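PDB 4LPQ: ErfK/YbiS/YcfS/YnhG family protein from Xylanimonas cellulosilytica, which probably catalyses L,D-transpeptidation, cross-linking peptidoglycan in cell wall synthesis, the crystallised part joining a putative peptidoglycan-binding domain to the transpeptidase domain. Local coordinates for residues V182-N186 and A187-W191; L21-Q24 and Q25-D29. All coordinates share one frame; numbering follows the deposited sequence.

Interaction 1. Residues V182-N186 and A187-W191; sequences VRVSN and AAMNW
The side-chain amide of Asn190 turns one face to the backbone carbonyl oxygen of Asn186, one helical turn earlier: Asn186 O sits almost directly above Asn190 CG, at 3.2 Å. This is contact over the face and not a hydrogen bond from ND2. The OD1 of the same amide accepts from Trp155 NE1 and Arg156 NH1, two bonds that restrain its rotation. The backbone N of Asn190 does donate to Asn186 O, over 2.9 Å.

The chain here leaves strand 182-184, which runs parallel to strand 164-168 and follows directly on the predicted nucleophile Cys181, and enters helix 186-196 of the L,D-transpeptidase (YkuD) domain. Ser185 is the N-cap. With chi1 at 71°, its OG lies between its own backbone N and carbonyl carbon and turns to the helix, where it accepts from Ala188 N (3.0 Å, 160° at the hydrogen). The first turn is closed by Met189 N donating to Ser185 O at 2.9 Å.

Apolar contacts lie beside the cap. Val184 CG2 rests on the selenium of Met189 (a selenomethionine), SE 3.7 Å away, the two side chains crossing at about a right angle, and also meets Ala188 CB at 4.2 Å. Val184 and Ala188 both touch Ile109 of strand 104-110, while the Met189 side chain comes within about 5 Å of that of His167, the predicted proton donor/acceptor.

Interaction 2. Residues L21-Q24 and Q25-D29; sequences LALQ and QRLMD
Leu23 and Leu27, four residues apart on helix 18-30, form an i, i+4 pair on the inward face of the first helix of a three-helix peptidoglycan-binding-type domain. The two side chains lie alongside each other and point the same way, Leu23 CD1 meeting Leu27 CD1 at 3.8 Å. Leu27 CG has swung anti to its carbonyl carbon (chi1 -69°), a turn that carries the branch back along the helix and sets CG 3.4 Å from Leu23 O. Beyond the pair, both leucines pack on Val49 of helix 43-56 and Leu72 of helix 66-74, and Leu27 also reaches Ala48 and Phe52. Shortening Leu27 to an alanine is likely to open a gap between the three helices and leave Leu23 CD1 without its neighbour.

Backbone hydrogen bonds bind the turns together: Gln25 N, Arg26 N, Leu27 N and Met28 N donate to the carbonyl oxygens of Leu21, Ala22, Leu23 and Gln24.

Polar side chains tie the helix to its surroundings. The buried amide of Gln24 is used at both ends, OE1 accepting from Gly39 N and NE2 donating to Asp38 OD1 and Thr45 OG1; Arg26 NH2 donates to Leu72 O. Further along, Gln25 NE2 donates to Asp29 OD1 over 2.9 Å, the oxygen lying in the plane of the glutamine amide while NE2 stands 45° out of the carboxylate plane.

Overall arrangement
Interaction 2 comes first along the chain, and the two occupy different domains: residues 21-29 belong to helix 18-30 of the putative peptidoglycan-binding domain, residues 182-191 to the strand-to-helix passage of the L,D-transpeptidase domain. Their centres are 19 Å apart and their nearest atoms about 10 Å, with no direct touch. Interaction 2 helps unite helices 18-30, 43-56 and 66-74; interaction 1 joins helix 186-196 to the large mixed sheet near the predicted catalytic residues. The domains nevertheless meet beside them, since Phe33, just beyond helix 18-30, touches both Ala187 and Trp191. Through Phe33, at least, the putative wall-binding domain thus touches helix 186-196 of the probable catalytic domain.

Interaction 1. Residues V182-N186 and A187-W191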
# COMPACT_ATOMS: atom_id res chain seq x y z
N VAL A 182 -2.64 0.20 -9.59
CA VAL A 182 -2.04 0.22 -8.27
C VAL A 182 -2.81 -0.64 -7.34
O VAL A 182 -3.96 -0.32 -7.01
CB VAL A 182 -1.94 1.67 -7.76
CG1 VAL A 182 -1.33 1.71 -6.39
CG2 VAL A 182 -1.14 2.54 -8.77
N ARG A 183 -2.24 -1.72 -6.86
CA ARG A 183 -2.86 -2.69 -5.99
C ARG A 183 -2.60 -2.32 -4.51
O ARG A 183 -1.48 -1.94 -4.17
CB ARG A 183 -2.18 -4.09 -6.17
CG ARG A 183 -2.29 -4.62 -7.53
CD ARG A 183 -1.48 -5.91 -7.48
NE ARG A 183 -1.59 -6.47 -8.73
CZ ARG A 183 -1.02 -7.57 -9.07
NH1 ARG A 183 -0.35 -8.30 -8.17
NH2 ARG A 183 -1.16 -7.89 -10.32
N VAL A 184 -3.60 -2.57 -3.71
CA VAL A 184 -3.54 -2.52 -2.24
C VAL A 184 -4.34 -3.70 -1.70
O VAL A 184 -5.04 -4.37 -2.46
CB VAL A 184 -4.05 -1.19 -1.65
CG1 VAL A 184 -3.23 -0.01 -2.21
CG2 VAL A 184 -5.53 -1.02 -1.92
N SER A 185 -4.29 -3.98 -0.40
CA SER A 185 -5.11 -5.06 0.15
C SER A 185 -6.59 -4.77 0.06
O SER A 185 -6.99 -3.59 0.03
CB SER A 185 -4.74 -5.38 1.60
OG SER A 185 -5.16 -4.34 2.48
N ASN A 186 -7.42 -5.78 0.07
CA ASN A 186 -8.86 -5.54 0.09
C ASN A 186 -9.30 -4.72 1.32
O ASN A 186 -10.12 -3.87 1.21
CB ASN A 186 -9.61 -6.85 -0.03
CG ASN A 186 -9.50 -7.54 -1.35
OD1 ASN A 186 -9.03 -7.04 -2.32
ND2 ASN A 186 -9.98 -8.75 -1.33
N ALA A 187 -8.68 -5.04 2.48
CA ALA A 187 -8.99 -4.31 3.68
C ALA A 187 -8.64 -2.84 3.56
O ALA A 187 -9.38 -1.97 4.00
CB ALA A 187 -8.32 -4.96 4.85
N ALA A 188 -7.46 -2.55 3.01
CA ALA A 188 -7.06 -1.16 2.80
C ALA A 188 -8.05 -0.49 1.83
O ALA A 188 -8.43 0.65 2.05
CB ALA A 188 -5.61 -1.04 2.29
N MSE A 189 -8.45 -1.18 0.80
CA MSE A 189 -9.37 -0.60 -0.19
C MSE A 189 -10.72 -0.31 0.52
O MSE A 189 -11.30 0.75 0.28
CB MSE A 189 -9.55 -1.55 -1.37
CG MSE A 189 -10.10 -0.79 -2.56
SE MSE A 189 -8.68 0.39 -3.31
CE MSE A 189 -9.79 1.77 -4.07
N ASN A 190 -11.19 -1.21 1.37
CA ASN A 190 -12.42 -1.01 2.07
C ASN A 190 -12.34 0.20 2.98
O ASN A 190 -13.29 1.00 3.06
CB ASN A 190 -12.84 -2.27 2.85
CG ASN A 190 -13.18 -3.45 1.97
OD1 ASN A 190 -13.56 -3.31 0.81
ND2 ASN A 190 -13.06 -4.64 2.56
N TRP A 191 -11.20 0.36 3.62
CA TRP A 191 -10.96 1.50 4.47
C TRP A 191 -11.02 2.81 3.66
O TRP A 191 -11.71 3.78 4.07
CB TRP A 191 -9.68 1.38 5.27
CG TRP A 191 -9.40 2.54 6.15
CD1 TRP A 191 -9.91 2.73 7.41
CD2 TRP A 191 -8.66 3.74 5.83
NE1 TRP A 191 -9.50 3.97 7.90
CE2 TRP A 191 -8.75 4.61 6.94
CE3 TRP A 191 -7.91 4.15 4.73
CZ2 TRP A 191 -8.15 5.87 6.95
CZ3 TRP A 191 -7.32 5.38 4.72
CH2 TRP A 191 -7.41 6.26 5.84

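Interaction 2. Residues L21-Q24 and Q25-D29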
# COMPACT_ATOMS: atom_id res chain seq x y z
N LEU A 21 2.73 -7.97 19.31
CA LEU A 21 1.68 -7.07 19.74
C LEU A 21 2.15 -5.59 19.76
O LEU A 21 1.51 -4.68 19.23
CB LEU A 21 1.12 -7.50 21.10
CG LEU A 21 -0.01 -6.57 21.63
CD1 LEU A 21 -1.15 -6.78 20.82
CD2 LEU A 21 -0.38 -7.04 23.00
N ALA A 22 3.35 -5.40 20.35
CA ALA A 22 3.94 -4.07 20.42
C ALA A 22 4.24 -3.49 19.05
O ALA A 22 3.93 -2.31 18.81
CB ALA A 22 5.20 -4.13 21.27
N LEU A 23 4.73 -4.31 18.14
CA LEU A 23 4.96 -3.87 16.80
C LEU A 23 3.65 -3.46 16.12
O LEU A 23 3.61 -2.40 15.48
CB LEU A 23 5.56 -5.05 16.04
CG LEU A 23 5.59 -4.89 14.51
CD1 LEU A 23 6.58 -3.79 14.06
CD2 LEU A 23 6.01 -6.26 13.88
N GLN A 24 2.62 -4.26 16.23
CA GLN A 24 1.39 -3.98 15.58
C GLN A 24 0.82 -2.66 16.12
O GLN A 24 0.30 -1.85 15.34
CB GLN A 24 0.38 -5.09 15.82
CG GLN A 24 0.78 -6.37 15.14
CD GLN A 24 -0.04 -7.57 15.65
OE1 GLN A 24 -0.39 -7.67 16.83
NE2 GLN A 24 -0.34 -8.53 14.76
N GLN A 25 0.87 -2.47 17.44
CA GLN A 25 0.37 -1.24 18.00
C GLN A 25 1.16 -0.01 17.56
O GLN A 25 0.60 1.07 17.32
CB GLN A 25 0.25 -1.33 19.50
CG GLN A 25 -0.60 -0.24 20.05
CD GLN A 25 -2.03 -0.20 19.57
OE1 GLN A 25 -2.81 -1.17 19.68
NE2 GLN A 25 -2.38 0.94 18.99
N ARG A 26 2.48 -0.14 17.48
CA ARG A 26 3.29 0.96 17.04
C ARG A 26 3.03 1.35 15.56
O ARG A 26 2.86 2.55 15.24
CB ARG A 26 4.76 0.59 17.22
CG ARG A 26 5.74 1.65 16.79
CD ARG A 26 5.54 2.93 17.59
NE ARG A 26 6.66 3.81 17.38
CZ ARG A 26 6.68 5.10 17.69
NH1 ARG A 26 5.59 5.68 18.19
NH2 ARG A 26 7.75 5.87 17.50
N LEU A 27 2.90 0.33 14.70
CA LEU A 27 2.50 0.57 13.34
C LEU A 27 1.17 1.29 13.26
O LEU A 27 1.02 2.28 12.52
CB LEU A 27 2.45 -0.74 12.55
CG LEU A 27 3.80 -1.39 12.29
CD1 LEU A 27 3.63 -2.80 11.87
CD2 LEU A 27 4.59 -0.61 11.23
N MSE A 28 0.22 0.79 14.05
CA MSE A 28 -1.12 1.43 14.07
C MSE A 28 -0.98 2.88 14.46
O MSE A 28 -1.59 3.80 13.84
CB MSE A 28 -2.02 0.63 15.00
CG MSE A 28 -3.50 1.06 14.83
SE MSE A 28 -4.69 0.15 16.04
CE MSE A 28 -4.30 -1.67 15.52
N ASP A 29 -0.25 3.13 15.56
CA ASP A 29 -0.08 4.49 16.08
C ASP A 29 0.53 5.44 15.07
O ASP A 29 0.20 6.66 15.00
CB ASP A 29 0.78 4.49 17.36
CG ASP A 29 0.12 3.77 18.54
OD1 ASP A 29 -1.11 3.55 18.56
OD2 ASP A 29 0.90 3.56 19.52